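Local coordinates for thiosulfate sulfurtransferase (Pseudomonas aeruginosa, PDB 1YT8), which probably transfers sulfur from thiosulfate to cyanide and contains several rhodanese-like domains, at residues I66-Y69 with L75-V78; W225-Q230 with N499-M504; E265-D268 with Q274-D277; G301-P306 with D315-V320; M337-L342 with W347-L352. All blocks are in the same frame, centred on the assembly; numbering follows the deposited sequence.

In the fold
Interactions 3, 4 and 5 all reach the parallel sheet containing strands 265-267, 303-304 and 348-352. Strand 265-267 joins interaction 3 to interaction 5 through two probable backbone bonds, Glu-265 N to Val-349 O (2.9 Å) and Val-351 N to Glu-265 O (3.0 Å). Interaction 4 meets interaction 5 where Ala-318 O packs on Trp-347 CH2 (3.2 Å). The sulfite ion is bound by Cys-193 to Arg-198 together with Gln-312, which lies in the chain between the two segments of interaction 4. Interaction 1 belongs to another sheet, its centre about 22 Å from that of interaction 4; interaction 2 lies farther off, about 46 Å from interaction 3 between centres.

Interaction 1: I66-Y69 with L75-V78; sequences ITVY and LAPV
Val-68 and Ala-76 supply the apolar part of this small buried contact, in which strand 66-69 meets the first turn of helix 75-85. The methyl CG2 of Val-68 faces the methyl of Ala-76 at 4.2 Å between Val-68 CG2 and Ala-76 CB. It sits between the backbone N and the carbonyl carbon of its own residue, and this places it on the helix side of the strand, while CG1 takes the position beside N (chi1 -62°). Leu-83, two turns further along the same helix, also packs on Val-68, and Leu-93 of the next strand touches both Val-68 and Ala-76.

The strand, the helix and strand 91-94 form one beta-alpha-beta unit of a rhodanese-like domain. The loop between 69 and 75 probably corresponds, by its place in the sheet, to the loop after strand 188-192, where Cys-193 helps to hold sulfite.

Side chain meets backbone in two further places. The carbonyl oxygen of Ala-76 lies 3.6 Å from Val-68 CG2, a van der Waals contact. The Ala-76 methyl rests against the main chain of Tyr-69, with CB 4.0 Å from Tyr-69 CA and 4.1 Å from Tyr-69 C. A single methyl thus lies between the two backbones where Tyr-69 CA and Ala-76 CA are 5.0 Å apart.

Polar bonding is left to neighbours. Asp-70 OD2 accepts a hydrogen bond from Ala-76 N and a weak one from Leu-75 N. The Tyr-69 side chain leaves its backbone away from the helix, and its OH makes a weak hydrogen bond with Asp-28.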
# COMPACT_ATOMS: atom_id res chain seq x y z
N ILE A 66 -14.22 -4.72 14.39
CA ILE A 66 -12.84 -5.10 14.11
C ILE A 66 -12.56 -6.51 14.63
O ILE A 66 -12.88 -6.83 15.78
CB ILE A 66 -11.84 -4.15 14.80
CG1 ILE A 66 -12.04 -2.72 14.31
CG2 ILE A 66 -10.40 -4.61 14.53
CD1 ILE A 66 -11.26 -1.71 15.11
N THR A 67 -11.97 -7.34 13.78
CA THR A 67 -11.61 -8.70 14.16
C THR A 67 -10.12 -8.89 13.86
O THR A 67 -9.70 -8.85 12.71
CB THR A 67 -12.43 -9.75 13.36
OG1 THR A 67 -13.83 -9.56 13.61
CG2 THR A 67 -12.04 -11.16 13.78
N VAL A 68 -9.33 -9.08 14.92
CA VAL A 68 -7.89 -9.26 14.76
C VAL A 68 -7.51 -10.74 14.84
O VAL A 68 -8.23 -11.55 15.42
CB VAL A 68 -7.09 -8.49 15.85
CG1 VAL A 68 -7.34 -7.00 15.73
CG2 VAL A 68 -7.50 -8.98 17.24
N TYR A 69 -6.37 -11.10 14.25
CA TYR A 69 -5.93 -12.48 14.29
C TYR A 69 -4.44 -12.62 13.99
O TYR A 69 -3.80 -11.71 13.47
CB TYR A 69 -6.71 -13.32 13.27
CG TYR A 69 -6.23 -13.19 11.83
CD1 TYR A 69 -5.23 -14.02 11.32
CD2 TYR A 69 -6.75 -12.20 10.99
CE1 TYR A 69 -4.75 -13.87 10.01
CE2 TYR A 69 -6.27 -12.04 9.68
CZ TYR A 69 -5.27 -12.88 9.20
OH TYR A 69 -4.78 -12.71 7.92
N LEU A 75 -0.10 -12.43 19.56
CA LEU A 75 -0.12 -11.02 19.16
C LEU A 75 -1.55 -10.48 19.15
O LEU A 75 -1.79 -9.33 19.53
CB LEU A 75 0.48 -10.87 17.76
CG LEU A 75 1.96 -11.23 17.52
CD1 LEU A 75 2.30 -11.07 16.05
CD2 LEU A 75 2.85 -10.32 18.36
N ALA A 76 -2.49 -11.30 18.70
CA ALA A 76 -3.89 -10.89 18.61
C ALA A 76 -4.48 -10.35 19.92
O ALA A 76 -5.06 -9.26 19.94
CB ALA A 76 -4.74 -12.04 18.07
N PRO A 77 -4.36 -11.10 21.02
CA PRO A 77 -4.93 -10.59 22.27
C PRO A 77 -4.35 -9.24 22.71
O PRO A 77 -5.07 -8.42 23.28
CB PRO A 77 -4.65 -11.72 23.27
CG PRO A 77 -3.47 -12.44 22.67
CD PRO A 77 -3.80 -12.45 21.21
N VAL A 78 -3.07 -9.02 22.44
CA VAL A 78 -2.43 -7.75 22.80
C VAL A 78 -3.00 -6.64 21.91
O VAL A 78 -3.30 -5.54 22.38
CB VAL A 78 -0.89 -7.83 22.61
CG1 VAL A 78 -0.24 -6.47 22.87
CG2 VAL A 78 -0.30 -8.87 23.55

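Interaction 2: W225-Q230 with N499-M504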
# COMPACT_ATOMS: atom_id res chain seq x y z
N TRP A 225 10.44 -9.63 -19.25
CA TRP A 225 11.53 -9.11 -20.07
C TRP A 225 12.83 -9.83 -19.68
O TRP A 225 13.60 -10.26 -20.54
CB TRP A 225 11.66 -7.59 -19.84
CG TRP A 225 12.40 -6.86 -20.93
CD1 TRP A 225 13.71 -6.49 -20.93
CD2 TRP A 225 11.85 -6.42 -22.19
NE1 TRP A 225 14.02 -5.84 -22.11
CE2 TRP A 225 12.90 -5.79 -22.90
CE3 TRP A 225 10.59 -6.51 -22.78
CZ2 TRP A 225 12.71 -5.23 -24.17
CZ3 TRP A 225 10.40 -5.96 -24.05
CH2 TRP A 225 11.46 -5.33 -24.73
N THR A 226 13.05 -9.96 -18.38
CA THR A 226 14.24 -10.64 -17.87
C THR A 226 14.19 -12.13 -18.22
O THR A 226 15.18 -12.70 -18.68
CB THR A 226 14.35 -10.49 -16.34
OG1 THR A 226 14.50 -9.10 -16.02
CG2 THR A 226 15.54 -11.27 -15.80
N LEU A 227 13.03 -12.75 -18.01
CA LEU A 227 12.88 -14.18 -18.30
C LEU A 227 13.10 -14.46 -19.79
O LEU A 227 13.51 -15.55 -20.16
CB LEU A 227 11.49 -14.67 -17.87
CG LEU A 227 11.18 -14.61 -16.38
CD1 LEU A 227 9.74 -15.07 -16.14
CD2 LEU A 227 12.16 -15.48 -15.61
N ALA A 228 12.82 -13.46 -20.62
CA ALA A 228 13.00 -13.61 -22.06
C ALA A 228 14.47 -13.39 -22.43
O ALA A 228 14.86 -13.54 -23.60
CB ALA A 228 12.12 -12.60 -22.80
N GLY A 229 15.27 -13.04 -21.43
CA GLY A 229 16.69 -12.82 -21.65
C GLY A 229 16.99 -11.48 -22.29
O GLY A 229 18.06 -11.28 -22.87
N GLN A 230 16.05 -10.55 -22.19
CA GLN A 230 16.23 -9.23 -22.76
C GLN A 230 16.80 -8.25 -21.74
O GLN A 230 16.85 -8.56 -20.55
CB GLN A 230 14.90 -8.76 -23.35
CG GLN A 230 14.54 -9.62 -24.55
CD GLN A 230 13.10 -9.54 -24.96
OE1 GLN A 230 12.34 -8.67 -24.51
NE2 GLN A 230 12.70 -10.45 -25.84
N ASN A 499 15.86 -10.60 -7.52
CA ASN A 499 15.04 -11.76 -7.18
C ASN A 499 15.40 -12.89 -8.15
O ASN A 499 15.52 -12.67 -9.35
CB ASN A 499 13.55 -11.43 -7.33
CG ASN A 499 13.08 -10.41 -6.33
OD1 ASN A 499 12.98 -10.69 -5.13
ND2 ASN A 499 12.77 -9.21 -6.81
N PRO A 500 15.60 -14.11 -7.63
CA PRO A 500 15.94 -15.21 -8.54
C PRO A 500 14.82 -15.49 -9.54
O PRO A 500 13.64 -15.31 -9.24
CB PRO A 500 16.20 -16.38 -7.59
CG PRO A 500 15.32 -16.06 -6.41
CD PRO A 500 15.52 -14.58 -6.24
N ARG A 501 15.20 -15.92 -10.74
CA ARG A 501 14.25 -16.22 -11.81
C ARG A 501 13.15 -17.15 -11.32
O ARG A 501 11.99 -17.02 -11.73
CB ARG A 501 14.98 -16.84 -13.00
CG ARG A 501 16.00 -15.92 -13.67
CD ARG A 501 16.87 -16.68 -14.66
NE ARG A 501 16.11 -17.25 -15.77
CZ ARG A 501 15.78 -16.58 -16.88
NH1 ARG A 501 16.16 -15.32 -17.03
NH2 ARG A 501 15.08 -17.18 -17.83
N GLU A 502 13.50 -18.09 -10.45
CA GLU A 502 12.53 -19.04 -9.92
C GLU A 502 11.43 -18.34 -9.13
O GLU A 502 10.26 -18.69 -9.23
CB GLU A 502 13.22 -20.07 -9.03
CG GLU A 502 14.29 -20.91 -9.72
CD GLU A 502 15.55 -20.11 -10.04
OE1 GLU A 502 16.11 -19.48 -9.12
OE2 GLU A 502 15.98 -20.13 -11.21
N ALA A 503 11.82 -17.34 -8.34
CA ALA A 503 10.86 -16.59 -7.54
C ALA A 503 9.97 -15.73 -8.44
O ALA A 503 8.78 -15.58 -8.19
CB ALA A 503 11.60 -15.71 -6.54
N MSE A 504 10.56 -15.16 -9.49
CA MSE A 504 9.79 -14.32 -10.41
C MSE A 504 8.79 -15.13 -11.22
O MSE A 504 7.65 -14.72 -11.39
CB MSE A 504 10.74 -13.54 -11.32
CG MSE A 504 11.61 -12.55 -10.57
SE MSE A 504 12.63 -11.39 -11.76
CE MSE A 504 12.36 -9.70 -10.84
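Thr-226 and Leu-227, at the C-terminal end of helix 221-227, both offer their carbonyl oxygens to the guanidinium group of Arg-501. Thr-226 O receives Arg-501 NH1 at 3.2 Å along a rather bent bond (N-H...O 143°). NH1 stands well above the plane of this carbonyl, clear of its lone pairs. Gly-229 N reaches the same oxygen from the opposite face at 2.8 Å, so Thr-226 O is gripped by two donors.

Leu-227 adds a second acceptor and an apolar cover. Its O takes a bond from Arg-501 NH2, also 3.2 Å but straighter (158°), with the oxygen in the guanidinium plane. Its side chain runs past that of Arg-501 in the opposite direction, laying CD2 over the centre of one guanidinium face, 4.0 Å from Arg-501 CZ. The same methyl lies 4.1 Å from Arg-501 CB. A bend in the arginine chain at chi3 (63°) brings the guanidinium up to the end of helix 221-227. Gln-505 and Leu-508, from the helix that Arg-501 begins, also touch Leu-227.

Gly-229, with positive phi, ends helix 221-227 in a Schellman motif, in which Gln-230 N returns to Trp-225 O at 3.0 Å.

The contact thus ties the second rhodanese-like domain to helix 501-512, far along the sequence. The two carbonyls belong to a last helical turn, where the partial negative charge of the helix end would be expected to favour a cation, so the attraction is probably electrostatic as well as directional.

Interaction 3: E265-D268 with Q274-D277; sequences ERLD and QWQD
Trp-275 follows Gln-274 on helix 269-277 and sends its indole ring toward strand 265-267, where Leu-267 covers one face and Glu-265 meets the edge. Its CB bond already heads for the strand, CG lies beside the backbone N (chi1 -88°), and the six-membered ring makes the contact.

Over that ring lies Leu-267 CD1, 3.5 Å from the centroid and 13° off the normal, a CH-pi contact. The closest atom pair is Leu-267 CD1 with Trp-275 CE3, also 3.5 Å apart. The other methyl makes a looser contact, Leu-267 CD2 being 4.1 Å from Trp-275 CE2.

Glu-265 approaches with an extended chain. Its OE1 lies in the ring plane, 3.6 Å from Trp-275 CZ2, and the carboxylate stands almost upright to the ring, the planes 82° apart. The other oxygen, OE2, is hydrogen-bonded to Gln-348.

Beyond the tryptophan, Asp-277 N bonds back to Gln-274 O at 2.9 Å. At the beginning of the helix, Asp-268 is the N-cap, with OD1 accepting from Gly-271 N. The cap closes the start of the short helix, while the indole packs it on the third rhodanese-like sheet, touching also Ala-350 and Val-326 of strands 348-352 and 324-328.

The carboxylate oxygen faces the ring's rim, where the C-H groups carry a slight positive charge, and the methyl faces the pi cloud. Each group thus meets a part of the indole suited to it, and a cation-pi contact from Arg-324 probably strengthens the polarisation of the ring.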
# COMPACT_ATOMS: atom_id res chain seq x y z
N GLU A 265 -20.82 6.83 -8.05
CA GLU A 265 -21.74 7.86 -7.58
C GLU A 265 -21.11 9.24 -7.71
O GLU A 265 -19.90 9.37 -7.85
CB GLU A 265 -22.14 7.59 -6.13
CG GLU A 265 -22.97 6.33 -5.93
CD GLU A 265 -23.36 6.10 -4.48
OE1 GLU A 265 -23.89 7.04 -3.85
OE2 GLU A 265 -23.14 4.98 -3.98
N ARG A 266 -21.95 10.28 -7.67
CA ARG A 266 -21.47 11.66 -7.77
C ARG A 266 -21.79 12.38 -6.46
O ARG A 266 -22.78 12.06 -5.79
CB ARG A 266 -22.16 12.40 -8.92
CG ARG A 266 -22.35 11.60 -10.21
CD ARG A 266 -21.04 11.02 -10.74
NE ARG A 266 -20.00 12.03 -10.95
CZ ARG A 266 -18.78 11.74 -11.40
NH1 ARG A 266 -18.46 10.49 -11.68
NH2 ARG A 266 -17.88 12.70 -11.56
N LEU A 267 -20.96 13.35 -6.10
CA LEU A 267 -21.17 14.14 -4.88
C LEU A 267 -20.58 15.53 -5.04
O LEU A 267 -19.64 15.73 -5.81
CB LEU A 267 -20.47 13.50 -3.68
CG LEU A 267 -20.95 12.20 -3.04
CD1 LEU A 267 -20.03 11.89 -1.87
CD2 LEU A 267 -22.39 12.34 -2.55
N ASP A 268 -21.13 16.49 -4.30
CA ASP A 268 -20.59 17.84 -4.29
C ASP A 268 -20.14 18.03 -2.85
O ASP A 268 -20.40 17.17 -2.00
CB ASP A 268 -21.64 18.90 -4.68
CG ASP A 268 -22.96 18.75 -3.95
OD1 ASP A 268 -22.97 18.22 -2.81
OD2 ASP A 268 -23.99 19.17 -4.51
N GLN A 274 -22.28 15.63 4.24
CA GLN A 274 -23.37 14.79 4.71
C GLN A 274 -22.87 13.38 5.03
O GLN A 274 -23.17 12.82 6.08
CB GLN A 274 -24.48 14.72 3.67
CG GLN A 274 -25.61 13.76 4.02
CD GLN A 274 -26.18 14.01 5.40
OE1 GLN A 274 -26.49 15.14 5.77
NE2 GLN A 274 -26.32 12.94 6.18
N TRP A 275 -22.11 12.80 4.10
CA TRP A 275 -21.57 11.46 4.30
C TRP A 275 -20.71 11.40 5.56
O TRP A 275 -20.82 10.46 6.35
CB TRP A 275 -20.75 11.02 3.09
CG TRP A 275 -21.57 10.37 2.01
CD1 TRP A 275 -22.93 10.37 1.90
CD2 TRP A 275 -21.07 9.62 0.89
NE1 TRP A 275 -23.31 9.67 0.78
CE2 TRP A 275 -22.20 9.20 0.14
CE3 TRP A 275 -19.79 9.27 0.45
CZ2 TRP A 275 -22.08 8.45 -1.03
CZ3 TRP A 275 -19.67 8.52 -0.72
CH2 TRP A 275 -20.81 8.12 -1.45
N GLN A 276 -19.87 12.40 5.75
CA GLN A 276 -18.99 12.46 6.91
C GLN A 276 -19.80 12.66 8.19
O GLN A 276 -19.31 12.39 9.28
CB GLN A 276 -17.97 13.58 6.74
CG GLN A 276 -17.14 13.47 5.47
CD GLN A 276 -16.29 14.70 5.21
OE1 GLN A 276 -16.79 15.83 5.24
NE2 GLN A 276 -15.00 14.49 4.96
N ASP A 277 -21.04 13.13 8.04
CA ASP A 277 -21.91 13.36 9.18
C ASP A 277 -22.64 12.09 9.59
O ASP A 277 -23.23 12.03 10.67
CB ASP A 277 -22.92 14.47 8.86
CG ASP A 277 -23.73 14.90 10.08
OD1 ASP A 277 -23.12 15.36 11.06
OD2 ASP A 277 -24.97 14.78 10.04

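Interaction 4: G301-P306 with D315-V320; sequences GSRSTP and DHVASV
Straight from CG to NE, and with CG opposite the backbone N (chi1 175°), the side chain of Arg-303 reaches from strand 303-304 to the short, weakly bonded helix 314-317 and meets Val-317. Val-317 has CG1 opposite its own N (chi1 -178°), and both its methyls face the strand. Strand 303-304 is an edge strand of the five-stranded parallel sheet of a rhodanese-like domain. The helical connection between the segments carries Gln-312, which lines the sulfite pocket.

The side chains of Arg-303 and Val-317 run side by side but point opposite ways. CG2 of the valine lies over the centre of one guanidinium face, with Val-317 CG2 4.2 Å from Arg-303 CZ. Thr-305, just past the strand, turns its methyl toward the same side chain, with Thr-305 CG2 3.9 Å from Val-317 CG2. Leu-286 of the adjacent strand touches both Thr-305 and Val-317, so the apolar end of the contact joins the sheet packing.

The polar half is bridged by water. Water 1 accepts from Arg-303 NH1 at 2.7 Å and donates to Val-317 O at 3.0 Å. Water 2, in the guanidinium plane at its edge, accepts from Arg-303 NH2 at 3.1 Å and donates to His-316 O at 2.7 Å. Two separate bridges, one for each terminal nitrogen, should limit rotation of the group.

Within the second segment the chain is fastened to the first rhodanese-like domain by Arg-58, which donates to Asp-315 O and also bonds Ser-319 OG; that hydroxyl in turn donates to Asp-315 O at 2.7 Å.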
# COMPACT_ATOMS: atom_id res chain seq x y z
N GLY A 301 -8.56 17.27 5.09
CA GLY A 301 -9.09 15.96 5.44
C GLY A 301 -8.82 14.87 4.42
O GLY A 301 -9.10 13.70 4.68
N SER A 302 -8.28 15.24 3.26
CA SER A 302 -8.00 14.24 2.24
C SER A 302 -6.60 13.66 2.40
O SER A 302 -5.69 14.31 2.90
CB SER A 302 -8.16 14.85 0.83
OG SER A 302 -7.19 15.86 0.57
N ARG A 303 -6.45 12.41 1.98
CA ARG A 303 -5.18 11.69 2.05
C ARG A 303 -4.65 11.54 0.63
O ARG A 303 -5.42 11.41 -0.32
CB ARG A 303 -5.38 10.31 2.68
CG ARG A 303 -4.13 9.44 2.70
CD ARG A 303 -4.38 8.08 3.38
NE ARG A 303 -3.15 7.29 3.42
CZ ARG A 303 -3.00 6.15 4.09
NH1 ARG A 303 -4.00 5.63 4.79
NH2 ARG A 303 -1.83 5.53 4.06
N SER A 304 -3.33 11.55 0.48
CA SER A 304 -2.73 11.40 -0.84
C SER A 304 -2.61 9.93 -1.22
O SER A 304 -1.86 9.18 -0.59
CB SER A 304 -1.34 12.04 -0.89
OG SER A 304 -0.75 11.87 -2.17
N THR A 305 -3.36 9.52 -2.23
CA THR A 305 -3.31 8.14 -2.70
C THR A 305 -3.37 8.15 -4.24
O THR A 305 -4.43 7.94 -4.82
CB THR A 305 -4.49 7.30 -2.14
OG1 THR A 305 -5.74 7.78 -2.66
CG2 THR A 305 -4.53 7.37 -0.62
N PRO A 306 -2.23 8.40 -4.90
CA PRO A 306 -2.19 8.42 -6.36
C PRO A 306 -3.05 7.29 -6.91
O PRO A 306 -2.93 6.14 -6.47
CB PRO A 306 -0.70 8.25 -6.66
CG PRO A 306 -0.07 9.04 -5.55
CD PRO A 306 -0.88 8.60 -4.33
N ASP A 315 -6.11 -2.15 -0.09
CA ASP A 315 -6.19 -2.55 1.31
C ASP A 315 -5.27 -1.80 2.28
O ASP A 315 -5.45 -1.88 3.49
CB ASP A 315 -5.95 -4.06 1.42
CG ASP A 315 -4.60 -4.48 0.88
OD1 ASP A 315 -4.38 -4.33 -0.34
OD2 ASP A 315 -3.76 -4.94 1.68
N HIS A 316 -4.28 -1.08 1.75
CA HIS A 316 -3.37 -0.32 2.60
C HIS A 316 -4.04 0.96 3.09
O HIS A 316 -3.63 1.54 4.09
CB HIS A 316 -2.09 0.08 1.84
CG HIS A 316 -1.15 -1.06 1.59
ND1 HIS A 316 0.14 -0.86 1.15
CD2 HIS A 316 -1.30 -2.40 1.72
CE1 HIS A 316 0.74 -2.03 1.01
NE2 HIS A 316 -0.11 -2.98 1.35
N VAL A 317 -5.07 1.39 2.36
CA VAL A 317 -5.80 2.62 2.68
C VAL A 317 -7.23 2.34 3.14
O VAL A 317 -7.63 2.73 4.24
CB VAL A 317 -5.84 3.54 1.44
CG1 VAL A 317 -6.54 4.85 1.77
CG2 VAL A 317 -4.41 3.80 0.95
N ALA A 318 -8.00 1.68 2.28
CA ALA A 318 -9.38 1.33 2.60
C ALA A 318 -9.39 -0.08 3.17
O ALA A 318 -9.74 -1.04 2.48
CB ALA A 318 -10.24 1.41 1.34
N SER A 319 -8.98 -0.19 4.43
CA SER A 319 -8.90 -1.47 5.11
C SER A 319 -10.24 -1.98 5.62
O SER A 319 -10.38 -3.16 5.96
CB SER A 319 -7.89 -1.37 6.25
OG SER A 319 -6.63 -0.95 5.75
N VAL A 320 -11.23 -1.09 5.69
CA VAL A 320 -12.56 -1.48 6.13
C VAL A 320 -13.35 -1.89 4.90
O VAL A 320 -13.79 -1.04 4.12
CB VAL A 320 -13.28 -0.30 6.83
CG1 VAL A 320 -14.72 -0.71 7.17
CG2 VAL A 320 -12.53 0.10 8.09
O HOH W 1 -6.70 5.49 4.88
O HOH W 2 -1.35 2.64 5.09

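Interaction 5: M337-L342 with W347-L352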
# COMPACT_ATOMS: atom_id res chain seq x y z
N MSE A 337 -11.63 7.52 -13.57
CA MSE A 337 -11.06 6.23 -13.97
C MSE A 337 -10.77 5.34 -12.76
O MSE A 337 -11.12 4.17 -12.76
CB MSE A 337 -9.78 6.42 -14.79
CG MSE A 337 -9.98 6.94 -16.22
SE MSE A 337 -11.34 6.04 -17.28
CE MSE A 337 -10.62 4.23 -17.29
N SER A 338 -10.13 5.91 -11.74
CA SER A 338 -9.81 5.14 -10.54
C SER A 338 -11.08 4.63 -9.87
O SER A 338 -11.13 3.49 -9.40
CB SER A 338 -9.00 5.99 -9.56
OG SER A 338 -7.74 6.34 -10.12
N ALA A 339 -12.10 5.48 -9.82
CA ALA A 339 -13.37 5.11 -9.21
C ALA A 339 -14.03 3.96 -9.98
O ALA A 339 -14.61 3.05 -9.38
CB ALA A 339 -14.31 6.32 -9.17
N SER A 340 -13.94 3.99 -11.31
CA SER A 340 -14.55 2.93 -12.10
C SER A 340 -13.96 1.57 -11.73
O SER A 340 -14.67 0.57 -11.68
CB SER A 340 -14.39 3.19 -13.61
OG SER A 340 -13.07 2.97 -14.07
N TRP A 341 -12.66 1.54 -11.44
CA TRP A 341 -12.00 0.29 -11.06
C TRP A 341 -12.40 -0.13 -9.64
O TRP A 341 -12.66 -1.31 -9.39
CB TRP A 341 -10.48 0.44 -11.18
CG TRP A 341 -10.03 0.48 -12.62
CD1 TRP A 341 -9.28 1.45 -13.21
CD2 TRP A 341 -10.33 -0.48 -13.64
NE1 TRP A 341 -9.10 1.16 -14.55
CE2 TRP A 341 -9.74 -0.02 -14.83
CE3 TRP A 341 -11.06 -1.68 -13.65
CZ2 TRP A 341 -9.84 -0.73 -16.04
CZ3 TRP A 341 -11.16 -2.38 -14.85
CH2 TRP A 341 -10.56 -1.90 -16.03
N LEU A 342 -12.44 0.83 -8.72
CA LEU A 342 -12.83 0.53 -7.34
C LEU A 342 -14.27 0.02 -7.29
O LEU A 342 -14.62 -0.84 -6.48
CB LEU A 342 -12.66 1.79 -6.48
CG LEU A 342 -11.20 2.21 -6.27
CD1 LEU A 342 -11.11 3.66 -5.79
CD2 LEU A 342 -10.54 1.27 -5.27
N TRP A 347 -16.47 -1.74 -4.43
CA TRP A 347 -16.53 -0.62 -3.50
C TRP A 347 -17.63 0.38 -3.81
O TRP A 347 -17.97 0.61 -4.97
CB TRP A 347 -15.20 0.15 -3.47
CG TRP A 347 -14.05 -0.62 -2.92
CD1 TRP A 347 -13.13 -1.35 -3.62
CD2 TRP A 347 -13.70 -0.75 -1.54
NE1 TRP A 347 -12.23 -1.93 -2.76
CE2 TRP A 347 -12.56 -1.58 -1.47
CE3 TRP A 347 -14.25 -0.25 -0.35
CZ2 TRP A 347 -11.95 -1.92 -0.26
CZ3 TRP A 347 -13.64 -0.59 0.86
CH2 TRP A 347 -12.50 -1.42 0.89
N GLN A 348 -18.19 0.97 -2.76
CA GLN A 348 -19.17 2.03 -2.94
C GLN A 348 -18.23 3.22 -3.08
O GLN A 348 -17.49 3.55 -2.15
CB GLN A 348 -20.07 2.20 -1.71
CG GLN A 348 -20.85 3.51 -1.73
CD GLN A 348 -21.96 3.55 -0.70
OE1 GLN A 348 -21.85 2.97 0.39
NE2 GLN A 348 -23.04 4.25 -1.03
N VAL A 349 -18.25 3.85 -4.24
CA VAL A 349 -17.35 4.96 -4.48
C VAL A 349 -18.01 6.11 -5.22
O VAL A 349 -18.87 5.91 -6.07
CB VAL A 349 -16.12 4.47 -5.29
CG1 VAL A 349 -16.58 3.84 -6.60
CG2 VAL A 349 -15.15 5.62 -5.55
N ALA A 350 -17.59 7.32 -4.87
CA ALA A 350 -18.12 8.52 -5.48
C ALA A 350 -16.97 9.43 -5.90
O ALA A 350 -15.87 9.35 -5.34
CB ALA A 350 -19.01 9.26 -4.49
N VAL A 351 -17.21 10.27 -6.90
CA VAL A 351 -16.23 11.23 -7.36
C VAL A 351 -16.78 12.60 -6.94
O VAL A 351 -17.97 12.87 -7.13
CB VAL A 351 -16.05 11.18 -8.89
CG1 VAL A 351 -15.21 12.36 -9.36
CG2 VAL A 351 -15.39 9.87 -9.29
N LEU A 352 -15.93 13.44 -6.37
CA LEU A 352 -16.34 14.76 -5.91
C LEU A 352 -16.37 15.79 -7.04
O LEU A 352 -15.32 16.13 -7.59
CB LEU A 352 -15.40 15.22 -4.79
CG LEU A 352 -15.84 16.38 -3.90
CD1 LEU A 352 -17.25 16.14 -3.37
CD2 LEU A 352 -14.85 16.54 -2.75
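Leu-342 O lies in the plane of the Trp-347 indole, at its edge, 3.3 Å from Trp-347 CD1. The same oxygen accepts the backbone bond from Trp-347 N at 2.9 Å (N-H...O 155°), and so main chain and ring rim close around one carbonyl. The leucine side chain runs across that of the tryptophan at a slant, bringing Leu-342 CD2 to 4.0 Å from Trp-347 CD1. Arg-321 makes a cation-pi contact with this ring.

Further along the strand the helix offers a small residue. The methyl of Ala-339 points at the strand and meets two valines, with Ala-339 CB 3.8 Å from Val-349 CG2 and 3.7 Å from Val-351 CG2. With CG1 of Val-349 between the backbone N and the carbonyl carbon (chi1 57°), CG2 lies opposite the N and meets the alanine; CG1 itself faces the helix backbone, Val-349 CG1 being 3.5 Å from Ala-339 O. Alternate residues of the strand thus share one face against the helix.

Helix and strand run nearly antiparallel, their axes 170° apart in direction and 8.1 Å apart at closest. On another side of the helix, Trp-341 packs on helix 197-208, which begins within the sulfite-binding stretch, and its NE1 bonds Ser-205. Strand 324-328, helix 334-344 and strand 348-352 make up a beta-alpha-beta unit, the repeating element of the rhodanese alpha/beta fold.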